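Long-range contacts in phosphate ABC transporter, phosphate-binding protein (Clostridium perfringens, PDB 4Q8R), which binds phosphate with high affinity and probably delivers it to an ABC-type transporter for uptake into the cell: residues Pro16-Ala24 / Asp235-Ile243; Val121-Arg132 / Leu146-Ser156. All blocks are in the same frame, centred on the assembly; numbering follows the deposited sequence.

In the fold
Contacts 1 and 2 lie on opposite sides of the chain's centre, their own centres about 25 Å apart, and belong to the two lobes expected of a periplasmic-binding-protein fold. Both are partly buried. Contact 1 brings helix 15-28 together with the C-terminal helix 231-239 and so closes most of the chain into one long loop, inside which contact 2 is nested. Contact 2 is local, joining strands 121-125 and 151-153 of a beta-alpha-beta unit. Their chemistry differs accordingly: contact 1 is mainly apolar, with two glutamate carboxylates against it, one bridging water and zinc ions alongside, whereas contact 2 is made of backbone hydrogen bonds and charged groups that run into the phosphate site.

Contact 1 of 2, residues Pro16-Ala24 / Asp235-Ile243; sequences PVMEAEAEA and DIVAKEHLI. With ZN (zinc ion), chain D; ZN (zinc ion), chain C.
A knob-into-hole seat for Ile236 lies at the heart of this helix pair, in which the C-terminal helix 231-239 packs on helix 15-28 of the periplasmic-binding-protein fold. Helical residues 16-24 and 235-239 run in broadly opposing directions, 141° between their axes, and Ile236 enters the hole formed by Val17, Ala20, Glu21 and Ala24. Ile236 CG2 meets Ala20 CB at 3.6 Å. On the other branch Ile236 CD1 reaches Ala24 CB, a tight 3.5 Å carbon pair. Glu21 closes a third side of the hole: a bend at chi2 (-75°) folds its carboxylate back across Ile236, with OE1 beside CD1 and OE2 beside CG2. Glu21 OE2 also lies 3.6 Å from Val237 CG2, while Phe224 and Phe227 of helix 219-229 touch Glu21 as well.

Toward the start of helix 15-28, Val17 divides its two methyls between Leu242 on one branch and Val237 and Glu240 on the other. A chi1 of 72° puts Val17 CG1 between the backbone N and the carbonyl carbon, where it touches Leu242 CD1 at 3.6 Å, and leaves CG2 to pack on Val237 CA and Glu240 CG. Leu242 gets there through a Schellman motif that ends the helix. His241, with positive phi, is its C-prime residue, and the backbone bonds run from Leu242 N to Val237 O and from His241 N to Ala238 O. No direct hydrogen bond crosses between the segments; instead a water donates to Pro16 O at 2.9 Å and to Glu240 OE2 at 3.3 Å. Residues 235-243 also hold two zinc ions. Asp235 OD2 binds one zinc ion at 2.0 Å together with Glu231, and beyond the helix end His241 NE2 holds another at 2.3 Å.

Contact 2 of 2, residues Val121-Arg132 / Leu146-Ser156; sequences VVVSREDGSGTR and LTVNSQISDGS. With PO4 (phosphate ion), chain B.
Arg125 and Glu126 meet Gly155 and Ser156 beside the bound phosphate ion. Arg125 NH2 donates to phosphate O2 at 2.8 Å, nearly straight, while NH1 makes a weak bond to O3. Ser129 OG and Thr131 N also donate to O3, as does Thr131 OG1 at 2.6 Å, and Gly130 N donates to O1, so the first two N-H groups of helix 130-139 point at the anion; Arg132 N makes a capping bond to Ser129 OG. Ser11, Thr12, Ser13, Ser41 and Ser59 complete the site.

One shell out, Glu126 grips Arg125 side-on: NE reaches OE1 at 2.8 Å and NH2 reaches OE2, both on the syn side. Gly155 N reaches Glu126 OE1 at 3.0 Å, from above the carboxylate plane. Bonds to Glu126 and phosphate O2 fix the rotation of the Arg125 guanidinium, with Gly155 C and Ser156 N over one face and Ser129 OG over the other, all toward the rim.

Behind this, strands 121-125 and 151-153 pair in parallel within a beta-alpha-beta unit. Ser124 N donates to Gln151 O at 2.9 Å, and Ser153 N to Ser124 O at 2.8 Å. Arg132 NH1 ties the helix back to Arg125 O, and Leu146 CD2 lies over one face of the Arg132 guanidinium.

Shared between phosphate and Glu126, the Arg125 charge is probably balanced from two directions, and the helix N-terminus should add to the pull on the anion.

Contact 1 of 2, residues Pro16-Ala24 / Asp235-Ile243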
ATOM      1  N   PRO A  16      -8.482   0.977  -4.225  1.00 28.87           N
ATOM      2  CA  PRO A  16      -9.839   0.836  -3.697  1.00 29.93           C
ATOM      3  C   PRO A  16     -10.383   2.207  -3.272  1.00 27.18           C
ATOM      4  O   PRO A  16     -11.520   2.560  -3.638  1.00 31.82           O
ATOM      5  CB  PRO A  16      -9.648  -0.092  -2.498  1.00 30.74           C
ATOM      6  CG  PRO A  16      -8.555  -1.046  -3.028  1.00 33.29           C
ATOM      7  CD  PRO A  16      -7.598  -0.088  -3.705  1.00 31.79           C
ATOM      8  N   VAL A  17      -9.583   2.998  -2.570  1.00 27.67           N
ATOM      9  CA  VAL A  17     -10.093   4.321  -2.128  1.00 27.80           C
ATOM     10  C   VAL A  17     -10.289   5.298  -3.256  1.00 27.34           C
ATOM     11  O   VAL A  17     -11.266   6.063  -3.270  1.00 28.53           O
ATOM     12  CB  VAL A  17      -9.265   4.918  -0.969  1.00 25.72           C
ATOM     13  CG1 VAL A  17      -7.879   5.421  -1.359  1.00 26.11           C
ATOM     14  CG2 VAL A  17     -10.043   6.051  -0.271  1.00 27.40           C
ATOM     15  N   MET A  18      -9.381   5.314  -4.220  1.00 26.55           N
ATOM     16  CA  MET A  18      -9.574   6.160  -5.345  1.00 25.29           C
ATOM     17  C   MET A  18     -10.832   5.845  -6.139  1.00 28.10           C
ATOM     18  O   MET A  18     -11.570   6.786  -6.600  1.00 27.88           O
ATOM     19  CB  MET A  18      -8.334   6.061  -6.294  1.00 24.19           C
ATOM     20  CG  MET A  18      -8.255   7.250  -7.278  1.00 29.84           C
ATOM     21  SD  MET A  18      -8.021   8.870  -6.472  1.00 33.66           S
ATOM     22  CE  MET A  18      -6.497   8.721  -5.661  1.00 34.36           C
ATOM     23  N   GLU A  19     -11.162   4.548  -6.298  1.00 28.95           N
ATOM     24  CA  GLU A  19     -12.404   4.162  -6.988  1.00 30.69           C
ATOM     25  C   GLU A  19     -13.637   4.671  -6.165  1.00 28.08           C
ATOM     26  O   GLU A  19     -14.614   5.212  -6.723  1.00 28.62           O
ATOM     27  CB  GLU A  19     -12.551   2.647  -7.138  1.00 30.33           C
ATOM     28  CG  GLU A  19     -11.482   1.969  -8.030  1.00 36.67           C
ATOM     29  CD  GLU A  19     -11.622   0.440  -8.067  1.00 46.37           C
ATOM     30  OE1 GLU A  19     -12.582  -0.142  -7.456  1.00 46.84           O
ATOM     31  OE2 GLU A  19     -10.784  -0.170  -8.733  1.00 49.80           O
ATOM     32  N   ALA A  20     -13.576   4.517  -4.854  1.00 27.94           N
ATOM     33  CA  ALA A  20     -14.688   4.976  -3.988  1.00 31.66           C
ATOM     34  C   ALA A  20     -14.837   6.479  -4.075  1.00 29.58           C
ATOM     35  O   ALA A  20     -15.981   7.030  -4.129  1.00 30.36           O
ATOM     36  CB  ALA A  20     -14.424   4.534  -2.556  1.00 31.14           C
ATOM     37  N   GLU A  21     -13.721   7.175  -4.074  1.00 30.69           N
ATOM     38  CA  GLU A  21     -13.710   8.620  -4.241  1.00 28.72           C
ATOM     39  C   GLU A  21     -14.327   9.044  -5.547  1.00 28.95           C
ATOM     40  O   GLU A  21     -15.161   9.997  -5.589  1.00 30.20           O
ATOM     41  CB  GLU A  21     -12.313   9.232  -4.075  1.00 26.96           C
ATOM     42  CG  GLU A  21     -11.599   9.007  -2.732  1.00 28.27           C
ATOM     43  CD  GLU A  21     -12.134   9.852  -1.565  1.00 31.90           C
ATOM     44  OE1 GLU A  21     -13.092  10.656  -1.757  1.00 34.15           O
ATOM     45  OE2 GLU A  21     -11.596   9.674  -0.448  1.00 34.79           O
ATOM     46  N   ALA A  22     -13.969   8.348  -6.625  1.00 29.33           N
ATOM     47  CA  ALA A  22     -14.475   8.685  -7.921  1.00 28.31           C
ATOM     48  C   ALA A  22     -15.965   8.497  -7.986  1.00 30.55           C
ATOM     49  O   ALA A  22     -16.675   9.304  -8.589  1.00 32.47           O
ATOM     50  CB  ALA A  22     -13.730   7.866  -9.033  1.00 28.43           C
ATOM     51  N   GLU A  23     -16.482   7.442  -7.401  1.00 30.40           N
ATOM     52  CA  GLU A  23     -17.908   7.197  -7.574  1.00 31.11           C
ATOM     53  C   GLU A  23     -18.671   8.249  -6.807  1.00 31.60           C
ATOM     54  O   GLU A  23     -19.761   8.687  -7.226  1.00 34.53           O
ATOM     55  CB  GLU A  23     -18.305   5.793  -7.109  1.00 35.60           C
ATOM     56  CG  GLU A  23     -17.677   4.639  -7.922  1.00 37.64           C
ATOM     57  CD  GLU A  23     -17.651   4.805  -9.466  1.00 39.35           C
ATOM     58  OE1 GLU A  23     -16.720   4.308 -10.201  1.00 43.88           O
ATOM     59  OE2 GLU A  23     -18.554   5.407 -10.001  1.00 39.40           O
ATOM     60  N   ALA A  24     -18.153   8.638  -5.666  1.00 32.51           N
ATOM     61  CA  ALA A  24     -18.873   9.640  -4.847  1.00 35.83           C
ATOM     62  C   ALA A  24     -18.803  11.007  -5.544  1.00 38.03           C
ATOM     63  O   ALA A  24     -19.780  11.777  -5.535  1.00 39.75           O
ATOM     64  CB  ALA A  24     -18.332   9.695  -3.451  1.00 34.38           C
ATOM     65  N   ASP A 235     -14.052  10.923   4.942  1.00 37.54           N
ATOM     66  CA  ASP A 235     -14.869   9.816   5.456  1.00 34.41           C
ATOM     67  C   ASP A 235     -14.770   8.578   4.582  1.00 39.13           C
ATOM     68  O   ASP A 235     -14.806   7.454   5.101  1.00 37.86           O
ATOM     69  CB  ASP A 235     -16.374  10.182   5.545  1.00 34.39           C
ATOM     70  CG  ASP A 235     -16.687  11.157   6.666  1.00 38.89           C
ATOM     71  OD1 ASP A 235     -15.892  11.270   7.613  1.00 43.75           O
ATOM     72  OD2 ASP A 235     -17.775  11.824   6.534  1.00 38.10           O
ATOM     73  N   ILE A 236     -14.626   8.776   3.260  1.00 34.62           N
ATOM     74  CA  ILE A 236     -14.445   7.646   2.344  1.00 31.50           C
ATOM     75  C   ILE A 236     -13.065   6.986   2.617  1.00 33.96           C
ATOM     76  O   ILE A 236     -12.987   5.786   2.644  1.00 33.46           O
ATOM     77  CB  ILE A 236     -14.563   8.116   0.858  1.00 29.70           C
ATOM     78  CG1 ILE A 236     -16.043   8.442   0.542  1.00 34.34           C
ATOM     79  CG2 ILE A 236     -14.041   7.101  -0.113  1.00 32.36           C
ATOM     80  CD1 ILE A 236     -16.293   9.347  -0.653  1.00 33.89           C
ATOM     81  N   VAL A 237     -12.041   7.790   2.903  1.00 30.60           N
ATOM     82  CA  VAL A 237     -10.701   7.298   3.270  1.00 32.89           C
ATOM     83  C   VAL A 237     -10.851   6.446   4.510  1.00 31.89           C
ATOM     84  O   VAL A 237     -10.356   5.304   4.562  1.00 31.38           O
ATOM     85  CB  VAL A 237      -9.760   8.510   3.513  1.00 32.38           C
ATOM     86  CG1 VAL A 237      -8.658   8.333   4.533  1.00 33.49           C
ATOM     87  CG2 VAL A 237      -9.285   9.100   2.188  1.00 32.30           C
ATOM     88  N   ALA A 238     -11.558   6.993   5.518  1.00 32.73           N
ATOM     89  CA  ALA A 238     -11.741   6.208   6.777  1.00 31.39           C
ATOM     90  C   ALA A 238     -12.461   4.887   6.512  1.00 34.67           C
ATOM     91  O   ALA A 238     -12.116   3.864   7.139  1.00 36.04           O
ATOM     92  CB  ALA A 238     -12.524   6.993   7.835  1.00 32.63           C
ATOM     93  N   LYS A 239     -13.489   4.907   5.648  1.00 34.98           N
ATOM     94  CA  LYS A 239     -14.285   3.679   5.353  1.00 33.57           C
ATOM     95  C   LYS A 239     -13.464   2.569   4.652  1.00 33.62           C
ATOM     96  O   LYS A 239     -13.808   1.392   4.732  1.00 35.77           O
ATOM     97  CB  LYS A 239     -15.593   3.994   4.597  1.00 35.26           C
ATOM     98  CG  LYS A 239     -16.648   4.571   5.533  1.00 43.87           C
ATOM     99  CD  LYS A 239     -17.813   5.216   4.768  1.00 66.27           C
ATOM    100  CE  LYS A 239     -18.661   4.180   4.040  1.00 68.94           C
ATOM    101  NZ  LYS A 239     -20.128   4.487   4.187  1.00 74.45           N
ATOM    102  N   GLU A 240     -12.415   2.983   3.956  1.00 32.23           N
ATOM    103  CA  GLU A 240     -11.483   2.067   3.268  1.00 27.58           C
ATOM    104  C   GLU A 240     -10.334   1.624   4.200  1.00 31.19           C
ATOM    105  O   GLU A 240      -9.312   1.146   3.714  1.00 32.69           O
ATOM    106  CB  GLU A 240     -10.979   2.740   1.991  1.00 32.52           C
ATOM    107  CG  GLU A 240     -12.068   3.020   1.002  1.00 38.37           C
ATOM    108  CD  GLU A 240     -12.686   1.785   0.385  1.00 39.36           C
ATOM    109  OE1 GLU A 240     -11.996   0.791   0.239  1.00 42.69           O
ATOM    110  OE2 GLU A 240     -13.859   1.824  -0.022  1.00 43.68           O
ATOM    111  N   HIS A 241     -10.520   1.752   5.524  1.00 33.01           N
ATOM    112  CA  HIS A 241      -9.539   1.375   6.546  1.00 33.26           C
ATOM    113  C   HIS A 241      -8.211   2.149   6.509  1.00 31.42           C
ATOM    114  O   HIS A 241      -7.181   1.696   6.960  1.00 33.52           O
ATOM    115  CB  HIS A 241      -9.264  -0.113   6.447  1.00 38.42           C
ATOM    116  CG  HIS A 241     -10.505  -0.926   6.300  1.00 44.81           C
ATOM    117  ND1 HIS A 241     -11.501  -0.922   7.261  1.00 47.15           N
ATOM    118  CD2 HIS A 241     -10.946  -1.729   5.306  1.00 51.59           C
ATOM    119  CE1 HIS A 241     -12.491  -1.710   6.874  1.00 53.68           C
ATOM    120  NE2 HIS A 241     -12.174  -2.220   5.694  1.00 55.64           N
ATOM    121  N   LEU A 242      -8.294   3.378   6.039  1.00 30.96           N
ATOM    122  CA  LEU A 242      -7.185   4.302   6.039  1.00 32.87           C
ATOM    123  C   LEU A 242      -7.243   5.297   7.168  1.00 33.65           C
ATOM    124  O   LEU A 242      -8.239   5.359   7.906  1.00 36.41           O
ATOM    125  CB  LEU A 242      -7.155   5.013   4.720  1.00 29.26           C
ATOM    126  CG  LEU A 242      -7.213   4.118   3.463  1.00 25.84           C
ATOM    127  CD1 LEU A 242      -7.236   4.975   2.206  1.00 27.59           C
ATOM    128  CD2 LEU A 242      -6.044   3.112   3.401  1.00 27.42           C
ATOM    129  N   ILE A 243      -6.226   6.115   7.280  1.00 34.12           N
ATOM    130  CA  ILE A 243      -6.134   7.133   8.309  1.00 35.65           C
ATOM    131  C   ILE A 243      -6.311   8.505   7.678  1.00 34.98           C
ATOM    132  O   ILE A 243      -5.641   8.845   6.708  1.00 34.22           O
ATOM    133  CB  ILE A 243      -4.775   7.071   9.021  1.00 37.19           C
ATOM    134  CG1 ILE A 243      -4.614   5.766   9.812  1.00 36.05           C
ATOM    135  CG2 ILE A 243      -4.564   8.267   9.927  1.00 37.83           C
ATOM    136  CD1 ILE A 243      -4.352   4.552   8.943  1.00 38.04           C
TER
HETATM  137 ZN    ZN D 303     -17.970  12.883   8.268  0.50 46.33          ZN
HETATM  138 ZN    ZN C 302     -13.559  -3.250   4.149  1.00 94.81          ZN
HETATM  139  O   HOH W   1     -13.637   0.658  -3.055  1.00 60.10           O

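Contact 2 of 2, residues Val121-Arg132 / Leu146-Ser156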
ATOM      1  N   VAL A 121       6.623 -19.640   3.158  1.00 20.97           N
ATOM      2  CA  VAL A 121       6.546 -19.230   1.774  1.00 22.63           C
ATOM      3  C   VAL A 121       6.528 -17.703   1.857  1.00 23.82           C
ATOM      4  O   VAL A 121       5.487 -17.074   2.160  1.00 23.15           O
ATOM      5  CB  VAL A 121       5.334 -19.834   1.042  1.00 25.29           C
ATOM      6  CG1 VAL A 121       5.168 -19.259  -0.381  1.00 26.29           C
ATOM      7  CG2 VAL A 121       5.437 -21.371   1.021  1.00 26.74           C
ATOM      8  N   VAL A 122       7.653 -17.104   1.578  1.00 20.54           N
ATOM      9  CA  VAL A 122       7.835 -15.643   1.643  1.00 20.66           C
ATOM     10  C   VAL A 122       7.306 -15.022   0.364  1.00 20.90           C
ATOM     11  O   VAL A 122       7.708 -15.410  -0.743  1.00 23.63           O
ATOM     12  CB  VAL A 122       9.330 -15.252   1.867  1.00 18.64           C
ATOM     13  CG1 VAL A 122       9.496 -13.769   1.891  1.00 21.32           C
ATOM     14  CG2 VAL A 122       9.882 -15.852   3.120  1.00 21.00           C
ATOM     15  N   VAL A 123       6.415 -14.039   0.500  1.00 19.80           N
ATOM     16  CA  VAL A 123       5.847 -13.351  -0.626  1.00 18.54           C
ATOM     17  C   VAL A 123       6.181 -11.869  -0.566  1.00 19.15           C
ATOM     18  O   VAL A 123       5.931 -11.199   0.431  1.00 21.50           O
ATOM     19  CB  VAL A 123       4.300 -13.574  -0.810  1.00 21.04           C
ATOM     20  CG1 VAL A 123       3.833 -13.098  -2.160  1.00 22.15           C
ATOM     21  CG2 VAL A 123       3.926 -15.032  -0.594  1.00 24.06           C
ATOM     22  N   SER A 124       6.716 -11.375  -1.691  1.00 19.18           N
ATOM     23  CA  SER A 124       7.081  -9.981  -1.876  0.65 18.77           C
ATOM     24  C   SER A 124       6.310  -9.442  -3.052  1.00 18.09           C
ATOM     25  O   SER A 124       5.781 -10.201  -3.900  1.00 19.45           O
ATOM     26  CB  SER A 124       8.581  -9.776  -2.177  0.65 17.94           C
ATOM     27  OG  SER A 124       9.348 -10.093  -1.047  0.65 21.97           O
ATOM     28  N   ARG A 125       6.150  -8.101  -3.065  1.00 17.88           N
ATOM     29  CA  ARG A 125       5.593  -7.421  -4.193  1.00 17.17           C
ATOM     30  C   ARG A 125       6.699  -7.273  -5.287  1.00 17.92           C
ATOM     31  O   ARG A 125       7.887  -7.493  -5.010  1.00 21.13           O
ATOM     32  CB  ARG A 125       5.076  -6.073  -3.778  1.00 17.25           C
ATOM     33  CG  ARG A 125       3.721  -6.136  -3.025  1.00 18.47           C
ATOM     34  CD  ARG A 125       2.552  -6.492  -3.933  1.00 17.91           C
ATOM     35  NE  ARG A 125       2.443  -5.546  -5.053  1.00 18.80           N
ATOM     36  CZ  ARG A 125       2.052  -4.262  -4.948  1.00 20.88           C
ATOM     37  NH1 ARG A 125       1.501  -3.828  -3.816  1.00 18.95           N
ATOM     38  NH2 ARG A 125       2.139  -3.464  -6.008  1.00 21.59           N
ATOM     39  N   GLU A 126       6.264  -6.927  -6.483  1.00 19.24           N
ATOM     40  CA  GLU A 126       7.150  -6.638  -7.611  1.00 18.79           C
ATOM     41  C   GLU A 126       7.938  -5.344  -7.386  1.00 22.28           C
ATOM     42  O   GLU A 126       7.550  -4.468  -6.636  1.00 21.51           O
ATOM     43  CB  GLU A 126       6.344  -6.517  -8.868  1.00 21.28           C
ATOM     44  CG  GLU A 126       5.558  -5.212  -9.090  1.00 20.88           C
ATOM     45  CD  GLU A 126       4.375  -4.980  -8.171  1.00 23.10           C
ATOM     46  OE1 GLU A 126       3.947  -5.889  -7.400  1.00 22.78           O
ATOM     47  OE2 GLU A 126       3.835  -3.846  -8.285  1.00 24.60           O
ATOM     48  N   ASP A 127       9.071  -5.231  -8.071  1.00 23.53           N
ATOM     49  CA  ASP A 127       9.882  -4.055  -8.038  0.50 24.38           C
ATOM     50  C   ASP A 127       9.027  -2.893  -8.507  1.00 26.24           C
ATOM     51  O   ASP A 127       8.325  -3.018  -9.489  1.00 29.26           O
ATOM     52  CB  ASP A 127      11.068  -4.206  -9.044  0.50 34.90           C
ATOM     53  CG  ASP A 127      12.292  -3.517  -8.580  0.50 44.99           C
ATOM     54  OD1 ASP A 127      12.182  -2.850  -7.545  0.50 43.95           O
ATOM     55  OD2 ASP A 127      13.359  -3.641  -9.244  0.50 50.79           O
ATOM     56  N   GLY A 128       9.126  -1.782  -7.821  1.00 24.69           N
ATOM     57  CA  GLY A 128       8.361  -0.589  -8.208  1.00 25.01           C
ATOM     58  C   GLY A 128       7.134  -0.392  -7.327  1.00 22.95           C
ATOM     59  O   GLY A 128       6.544   0.674  -7.350  1.00 24.19           O
ATOM     60  N   SER A 129       6.758  -1.395  -6.569  1.00 21.99           N
ATOM     61  CA  SER A 129       5.659  -1.256  -5.602  1.00 20.53           C
ATOM     62  C   SER A 129       6.063  -0.241  -4.509  1.00 19.24           C
ATOM     63  O   SER A 129       7.121  -0.364  -3.858  1.00 20.23           O
ATOM     64  CB  SER A 129       5.356  -2.635  -4.952  1.00 19.44           C
ATOM     65  OG  SER A 129       4.648  -2.553  -3.753  1.00 19.04           O
ATOM     66  N   GLY A 130       5.153   0.688  -4.187  1.00 18.97           N
ATOM     67  CA  GLY A 130       5.387   1.577  -3.105  1.00 20.38           C
ATOM     68  C   GLY A 130       5.330   0.853  -1.725  1.00 20.86           C
ATOM     69  O   GLY A 130       6.087   1.198  -0.788  1.00 21.37           O
ATOM     70  N   THR A 131       4.440  -0.140  -1.618  1.00 22.09           N
ATOM     71  CA  THR A 131       4.339  -0.951  -0.400  1.00 20.22           C
ATOM     72  C   THR A 131       5.654  -1.677  -0.145  1.00 20.15           C
ATOM     73  O   THR A 131       6.163  -1.685   0.971  1.00 21.68           O
ATOM     74  CB  THR A 131       3.159  -1.905  -0.492  1.00 18.78           C
ATOM     75  OG1 THR A 131       2.019  -1.195  -1.008  1.00 20.58           O
ATOM     76  CG2 THR A 131       2.881  -2.604   0.859  1.00 21.58           C
ATOM     77  N   ARG A 132       6.237  -2.252  -1.215  1.00 20.34           N
ATOM     78  CA  ARG A 132       7.523  -2.941  -1.054  1.00 20.31           C
ATOM     79  C   ARG A 132       8.611  -1.959  -0.550  1.00 19.42           C
ATOM     80  O   ARG A 132       9.375  -2.242   0.373  1.00 20.64           O
ATOM     81  CB  ARG A 132       7.955  -3.570  -2.353  1.00 16.78           C
ATOM     82  CG  ARG A 132       9.356  -4.196  -2.319  1.00 17.58           C
ATOM     83  CD  ARG A 132       9.540  -5.129  -3.465  1.00 20.75           C
ATOM     84  NE  ARG A 132      10.954  -5.590  -3.517  1.00 25.36           N
ATOM     85  CZ  ARG A 132      11.462  -6.404  -4.427  1.00 25.46           C
ATOM     86  NH1 ARG A 132      10.710  -6.890  -5.381  1.00 23.90           N
ATOM     87  NH2 ARG A 132      12.760  -6.657  -4.429  1.00 33.37           N
ATOM     88  N   LEU A 146      16.703  -9.300   0.082  1.00 23.42           N
ATOM     89  CA  LEU A 146      15.495 -10.093   0.016  1.00 23.11           C
ATOM     90  C   LEU A 146      15.859 -11.554  -0.355  1.00 21.78           C
ATOM     91  O   LEU A 146      16.604 -11.790  -1.332  1.00 24.60           O
ATOM     92  CB  LEU A 146      14.564  -9.552  -0.989  1.00 24.03           C
ATOM     93  CG  LEU A 146      13.289 -10.290  -1.312  1.00 21.53           C
ATOM     94  CD1 LEU A 146      12.402 -10.322  -0.079  1.00 24.67           C
ATOM     95  CD2 LEU A 146      12.591  -9.605  -2.470  1.00 29.13           C
ATOM     96  N   THR A 147      15.356 -12.525   0.382  1.00 20.88           N
ATOM     97  CA  THR A 147      15.600 -13.898   0.040  1.00 25.23           C
ATOM     98  C   THR A 147      15.291 -14.276  -1.404  1.00 25.15           C
ATOM     99  O   THR A 147      14.236 -13.890  -1.967  1.00 22.34           O
ATOM    100  CB  THR A 147      14.883 -14.924   0.976  1.00 23.73           C
ATOM    101  OG1 THR A 147      15.156 -16.241   0.493  1.00 26.21           O
ATOM    102  CG2 THR A 147      13.377 -14.689   1.037  1.00 23.14           C
ATOM    103  N   VAL A 148      16.236 -15.049  -1.980  1.00 27.72           N
ATOM    104  CA  VAL A 148      16.096 -15.504  -3.337  1.00 33.23           C
ATOM    105  C   VAL A 148      14.924 -16.450  -3.465  1.00 27.41           C
ATOM    106  O   VAL A 148      14.413 -16.715  -4.579  1.00 31.80           O
ATOM    107  CB  VAL A 148      17.453 -16.191  -3.907  1.00 37.65           C
ATOM    108  CG1 VAL A 148      18.672 -15.300  -3.643  1.00 36.69           C
ATOM    109  CG2 VAL A 148      17.672 -17.517  -3.258  1.00 45.56           C
ATOM    110  N   ASN A 149      14.489 -17.002  -2.346  1.00 24.29           N
ATOM    111  CA  ASN A 149      13.348 -17.916  -2.373  1.00 25.51           C
ATOM    112  C   ASN A 149      12.003 -17.205  -2.222  1.00 23.41           C
ATOM    113  O   ASN A 149      11.010 -17.849  -2.144  1.00 27.52           O
ATOM    114  CB  ASN A 149      13.545 -18.940  -1.280  1.00 24.39           C
ATOM    115  CG  ASN A 149      14.749 -19.816  -1.611  1.00 25.40           C
ATOM    116  OD1 ASN A 149      14.914 -20.207  -2.762  1.00 31.52           O
ATOM    117  ND2 ASN A 149      15.543 -20.175  -0.624  1.00 29.64           N
ATOM    118  N   SER A 150      11.979 -15.887  -2.248  1.00 24.55           N
ATOM    119  CA  SER A 150      10.718 -15.104  -2.162  1.00 24.40           C
ATOM    120  C   SER A 150       9.911 -15.340  -3.444  1.00 24.66           C
ATOM    121  O   SER A 150      10.456 -15.327  -4.546  1.00 28.14           O
ATOM    122  CB  SER A 150      11.042 -13.638  -2.035  1.00 25.48           C
ATOM    123  OG  SER A 150       9.805 -12.914  -1.808  1.00 27.07           O
ATOM    124  N   GLN A 151       8.609 -15.581  -3.337  1.00 23.05           N
ATOM    125  CA  GLN A 151       7.683 -15.482  -4.432  1.00 22.80           C
ATOM    126  C   GLN A 151       7.449 -13.973  -4.697  1.00 23.87           C
ATOM    127  O   GLN A 151       7.552 -13.197  -3.759  1.00 27.17           O
ATOM    128  CB  GLN A 151       6.324 -16.089  -4.059  1.00 28.14           C
ATOM    129  CG  GLN A 151       6.445 -17.536  -3.686  1.00 34.05           C
ATOM    130  CD  GLN A 151       6.920 -18.332  -4.849  1.00 46.08           C
ATOM    131  OE1 GLN A 151       6.286 -18.301  -5.921  1.00 52.24           O
ATOM    132  NE2 GLN A 151       8.026 -19.030  -4.681  1.00 63.57           N
ATOM    133  N   ILE A 152       7.231 -13.604  -5.941  1.00 21.52           N
ATOM    134  CA  ILE A 152       6.920 -12.289  -6.309  1.00 21.84           C
ATOM    135  C   ILE A 152       5.501 -12.274  -6.799  1.00 22.61           C
ATOM    136  O   ILE A 152       5.147 -12.973  -7.788  1.00 26.13           O
ATOM    137  CB  ILE A 152       7.901 -11.739  -7.373  1.00 22.44           C
ATOM    138  CG1 ILE A 152       9.305 -11.884  -6.860  1.00 27.80           C
ATOM    139  CG2 ILE A 152       7.483 -10.278  -7.770  1.00 25.94           C
ATOM    140  CD1 ILE A 152       9.648 -11.007  -5.726  1.00 32.41           C
ATOM    141  N   SER A 153       4.697 -11.397  -6.189  1.00 22.55           N
ATOM    142  CA  SER A 153       3.300 -11.227  -6.626  1.00 24.40           C
ATOM    143  C   SER A 153       3.120  -9.813  -7.161  1.00 25.61           C
ATOM    144  O   SER A 153       3.519  -8.811  -6.480  1.00 26.34           O
ATOM    145  CB  SER A 153       2.330 -11.365  -5.428  1.00 30.93           C
ATOM    146  OG  SER A 153       2.210 -12.702  -5.014  1.00 35.87           O
ATOM    147  N   ASP A 154       2.471  -9.699  -8.297  1.00 21.72           N
ATOM    148  CA  ASP A 154       2.323  -8.445  -8.988  1.00 22.51           C
ATOM    149  C   ASP A 154       1.017  -7.821  -8.569  1.00 23.82           C
ATOM    150  O   ASP A 154      -0.039  -8.208  -9.051  1.00 28.68           O
ATOM    151  CB  ASP A 154       2.362  -8.683 -10.501  1.00 27.09           C
ATOM    152  CG  ASP A 154       2.526  -7.428 -11.294  1.00 41.16           C
ATOM    153  OD1 ASP A 154       2.605  -6.295 -10.740  1.00 43.31           O
ATOM    154  OD2 ASP A 154       2.634  -7.606 -12.523  1.00 49.69           O
ATOM    155  N   GLY A 155       1.122  -6.899  -7.655  1.00 21.00           N
ATOM    156  CA  GLY A 155       0.035  -6.109  -7.201  1.00 17.60           C
ATOM    157  C   GLY A 155      -0.595  -6.620  -5.896  1.00 20.87           C
ATOM    158  O   GLY A 155      -0.434  -7.755  -5.488  1.00 21.37           O
ATOM    159  N   SER A 156      -1.270  -5.696  -5.179  1.00 19.13           N
ATOM    160  CA  SER A 156      -1.918  -5.996  -3.893  1.00 19.51           C
ATOM    161  C   SER A 156      -2.839  -7.206  -4.021  1.00 20.49           C
ATOM    162  O   SER A 156      -2.880  -8.051  -3.119  1.00 22.03           O
ATOM    163  CB  SER A 156      -2.741  -4.791  -3.442  1.00 21.38           C
ATOM    164  OG  SER A 156      -1.945  -3.686  -3.067  1.00 20.77           O
TER
HETATM  165  P   PO4 B 301       1.641  -0.210  -4.557  1.00 18.74           P
HETATM  166  O1  PO4 B 301       2.587   0.819  -5.194  1.00 19.76           O
HETATM  167  O2  PO4 B 301       0.860  -0.966  -5.611  1.00 18.95           O
HETATM  168  O3  PO4 B 301       2.407  -1.099  -3.587  1.00 17.99           O
HETATM  169  O4  PO4 B 301       0.640   0.589  -3.657  1.00 19.61           O
HETATM  170  O   HOH W   2      10.099 -18.491   0.697  1.00 30.18           O
HETATM  171  O   HOH W   3      -0.739  -3.020  -0.702  1.00 22.71           O